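Cell wall surface anchor protein (Streptococcus agalactiae, PDB 4Z1P) probably acts as a cell-wall-anchored adhesin of the antigen I/II family, with two beta-sandwich domains in its C-terminal region. Local coordinates at residues Phe38-Gly43 with Gln160-Asn165. Residues are numbered along the deposited sequence; the frame is centred on the assembly and turned at random.
Sequences FSQYKG and QIDFGN
At one end of a beta sandwich, the 3-10 turn after strand 29-36 meets the type I' hairpin turn Asp162-Asn165, and Tyr41 meets the carboxylate of Asp162 with its hydroxyl end and the edge of Phe163 with one ring face. Tyr41 OH donates a short hydrogen bond of 2.5 Å to Asp162 OD2, arriving on the anti side and 23° out of the carboxylate plane. The other oxygen, OD1, takes Gln160 NE2 through its syn lone pair at 2.9 Å in an almost straight bond. Each carboxylate oxygen thus has its own donor, which fixes the rotation of the group. Gln160 OE1 accepts from the backbone N of Asn37, tying strand 153-162 to the residue just before Phe38. The Phe163-Tyr41 pair is a T-shaped stack, centroids 5.2 Å apart and planes at 82°, with Phe163 CE2 placed above the tyrosine ring centre. Gln40 CG sits 3.8 Å above the plane of the opposite face, over its centre; the bend at chi2 (-88°) turns the amide toward Asp162, where NE2 stops 4.0 Å from OD2. At the OD1 side of the carboxylate, Phe38 CE1 lies 3.6 Å from Asp162 OD1, the oxygen sitting at the ring edge near its plane, while helix 123-131 packs on Phe38 through Phe126 and Val131. A water donates to Tyr41 OH and accepts from Asn165 ND2, extending the polar chain to the far end of the hairpin turn. The arrangement is that of a two-residue type I' beta hairpin, 153-162/165-177, packed against the loop that leaves the other sheet of the beta sandwich.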
ATOM      1  N   PHE A  38       6.714  26.454  12.361  1.00 12.38           N
ATOM      2  CA  PHE A  38       7.420  27.653  12.806  1.00 12.54           C
ATOM      3  C   PHE A  38       6.478  28.750  13.339  1.00 11.19           C
ATOM      4  O   PHE A  38       6.984  29.768  13.771  1.00 12.35           O
ATOM      5  CB  PHE A  38       8.330  28.282  11.686  1.00 12.76           C
ATOM      6  CG  PHE A  38       9.469  27.425  11.263  1.00 12.11           C
ATOM      7  CD1 PHE A  38      10.289  26.896  12.187  1.00 12.85           C
ATOM      8  CD2 PHE A  38       9.722  27.148   9.878  1.00 12.99           C
ATOM      9  CE1 PHE A  38      11.335  26.088  11.857  1.00 13.12           C
ATOM     10  CE2 PHE A  38      10.798  26.372   9.541  1.00 11.60           C
ATOM     11  CZ  PHE A  38      11.601  25.846  10.503  1.00 12.24           C
ATOM     12  N   SER A  39       5.174  28.563  13.283  1.00 11.91           N
ATOM     13  CA  SER A  39       4.221  29.657  13.647  1.00 13.20           C
ATOM     14  C   SER A  39       4.407  30.128  15.081  1.00 14.45           C
ATOM     15  O   SER A  39       4.243  31.327  15.390  1.00 14.59           O
ATOM     16  CB  SER A  39       2.785  29.235  13.425  1.00 14.59           C
ATOM     17  OG  SER A  39       2.483  28.130  14.204  1.00 13.91           O
ATOM     18  N   GLN A  40       4.954  29.228  15.889  1.00 15.33           N
ATOM     19  CA  GLN A  40       5.267  29.497  17.315  1.00 15.81           C
ATOM     20  C   GLN A  40       6.386  30.501  17.537  1.00 17.73           C
ATOM     21  O   GLN A  40       6.528  31.111  18.628  1.00 15.82           O
ATOM     22  CB  GLN A  40       5.430  28.151  18.064  1.00 14.98           C
ATOM     23  CG  GLN A  40       6.740  27.369  17.845  1.00 14.79           C
ATOM     24  CD  GLN A  40       6.680  26.424  16.660  1.00 16.32           C
ATOM     25  OE1 GLN A  40       5.815  26.559  15.781  1.00 17.11           O
ATOM     26  NE2 GLN A  40       7.593  25.423  16.647  1.00 16.21           N
ATOM     27  N   TYR A  41       7.212  30.722  16.504  1.00 14.21           N
ATOM     28  CA  TYR A  41       8.284  31.621  16.620  1.00 14.76           C
ATOM     29  C   TYR A  41       8.009  33.011  16.052  1.00 15.14           C
ATOM     30  O   TYR A  41       8.916  33.876  16.027  1.00 15.54           O
ATOM     31  CB  TYR A  41       9.510  31.026  15.892  1.00 12.75           C
ATOM     32  CG  TYR A  41       9.913  29.698  16.432  1.00 14.01           C
ATOM     33  CD1 TYR A  41      10.313  29.549  17.775  1.00 12.69           C
ATOM     34  CD2 TYR A  41       9.912  28.537  15.635  1.00 12.55           C
ATOM     35  CE1 TYR A  41      10.693  28.292  18.265  1.00 14.50           C
ATOM     36  CE2 TYR A  41      10.281  27.271  16.163  1.00 13.81           C
ATOM     37  CZ  TYR A  41      10.651  27.146  17.484  1.00 12.91           C
ATOM     38  OH  TYR A  41      11.045  25.901  18.001  1.00 12.81           O
ATOM     39  N   LYS A  42       6.787  33.252  15.617  1.00 15.34           N
ATOM     40  CA  LYS A  42       6.488  34.463  14.941  1.00 17.97           C
ATOM     41  C   LYS A  42       6.840  35.624  15.824  1.00 19.93           C
ATOM     42  O   LYS A  42       6.381  35.678  16.942  1.00 20.93           O
ATOM     43  CB  LYS A  42       5.044  34.562  14.499  1.00 19.81           C
ATOM     44  CG  LYS A  42       4.822  35.783  13.603  1.00 23.11           C
ATOM     45  CD  LYS A  42       3.500  35.745  12.836  1.00 24.11           C
ATOM     46  CE  LYS A  42       3.418  36.992  11.956  1.00 27.31           C
ATOM     47  NZ  LYS A  42       2.346  36.867  10.922  1.00 27.24           N
ATOM     48  N   GLY A  43       7.696  36.513  15.334  1.00 23.99           N
ATOM     49  CA  GLY A  43       8.102  37.702  16.126  1.00 26.89           C
ATOM     50  C   GLY A  43       9.146  37.505  17.203  1.00 30.12           C
ATOM     51  O   GLY A  43       9.493  38.470  17.897  1.00 29.17           O
ATOM     52  N   GLN A 160      12.005  17.719  14.272  1.00 11.31           N
ATOM     53  CA  GLN A 160      12.552  18.986  13.873  1.00 11.90           C
ATOM     54  C   GLN A 160      13.478  19.472  14.888  1.00 11.36           C
ATOM     55  O   GLN A 160      13.301  19.192  16.144  1.00 11.35           O
ATOM     56  CB  GLN A 160      11.502  20.011  13.405  1.00 13.79           C
ATOM     57  CG  GLN A 160      10.667  20.707  14.343  1.00 14.35           C
ATOM     58  CD  GLN A 160       9.632  21.638  13.654  1.00 12.63           C
ATOM     59  OE1 GLN A 160       8.573  21.207  13.243  1.00 12.19           O
ATOM     60  NE2 GLN A 160       9.937  22.885  13.592  1.00 12.30           N
ATOM     61  N   ILE A 161      14.442  20.225  14.430  1.00 10.19           N
ATOM     62  CA  ILE A 161      15.425  20.831  15.345  1.00 11.67           C
ATOM     63  C   ILE A 161      15.493  22.282  15.023  1.00 13.47           C
ATOM     64  O   ILE A 161      15.841  22.657  13.858  1.00 12.29           O
ATOM     65  CB  ILE A 161      16.789  20.182  15.240  1.00 11.58           C
ATOM     66  CG1 ILE A 161      16.652  18.724  15.459  1.00 12.99           C
ATOM     67  CG2 ILE A 161      17.773  20.840  16.216  1.00 13.32           C
ATOM     68  CD1 ILE A 161      17.942  17.991  15.140  1.00 17.40           C
ATOM     69  N   ASP A 162      15.039  23.093  15.971  1.00 11.53           N
ATOM     70  CA  ASP A 162      14.935  24.528  15.806  1.00 12.85           C
ATOM     71  C   ASP A 162      15.934  25.146  16.760  1.00 13.14           C
ATOM     72  O   ASP A 162      15.816  24.970  17.987  1.00 12.50           O
ATOM     73  CB  ASP A 162      13.548  25.030  16.207  1.00 14.70           C
ATOM     74  CG  ASP A 162      12.425  24.307  15.543  1.00 15.01           C
ATOM     75  OD1 ASP A 162      12.587  23.871  14.345  1.00 14.07           O
ATOM     76  OD2 ASP A 162      11.384  24.129  16.215  1.00 14.53           O
ATOM     77  N   PHE A 163      16.863  25.924  16.253  1.00 13.37           N
ATOM     78  CA  PHE A 163      17.886  26.593  17.090  1.00 14.33           C
ATOM     79  C   PHE A 163      18.591  25.605  18.043  1.00 15.27           C
ATOM     80  O   PHE A 163      18.889  25.938  19.235  1.00 14.57           O
ATOM     81  CB  PHE A 163      17.248  27.748  17.948  1.00 14.79           C
ATOM     82  CG  PHE A 163      16.239  28.639  17.268  1.00 13.23           C
ATOM     83  CD1 PHE A 163      16.653  29.744  16.523  1.00 13.73           C
ATOM     84  CD2 PHE A 163      14.889  28.418  17.387  1.00 15.21           C
ATOM     85  CE1 PHE A 163      15.762  30.599  15.938  1.00 15.05           C
ATOM     86  CE2 PHE A 163      13.977  29.269  16.820  1.00 13.08           C
ATOM     87  CZ  PHE A 163      14.418  30.375  16.097  1.00 14.71           C
ATOM     88  N   GLY A 164      18.746  24.353  17.599  1.00 13.79           N
ATOM     89  CA  GLY A 164      19.385  23.323  18.423  1.00 15.18           C
ATOM     90  C   GLY A 164      18.463  22.572  19.408  1.00 15.62           C
ATOM     91  O   GLY A 164      18.897  21.642  20.078  1.00 14.68           O
ATOM     92  N   ASN A 165      17.199  22.960  19.455  1.00 15.45           N
ATOM     93  CA  ASN A 165      16.229  22.239  20.241  1.00 15.32           C
ATOM     94  C   ASN A 165      15.433  21.261  19.407  1.00 15.78           C
ATOM     95  O   ASN A 165      14.859  21.638  18.333  1.00 16.10           O
ATOM     96  CB  ASN A 165      15.257  23.198  20.888  1.00 18.80           C
ATOM     97  CG  ASN A 165      15.954  24.314  21.629  1.00 21.20           C
ATOM     98  OD1 ASN A 165      16.906  24.071  22.338  1.00 20.97           O
ATOM     99  ND2 ASN A 165      15.519  25.552  21.402  1.00 23.81           N
TER
HETATM  100  O   HOH W   1      12.821  26.006  20.070  1.00 17.41           O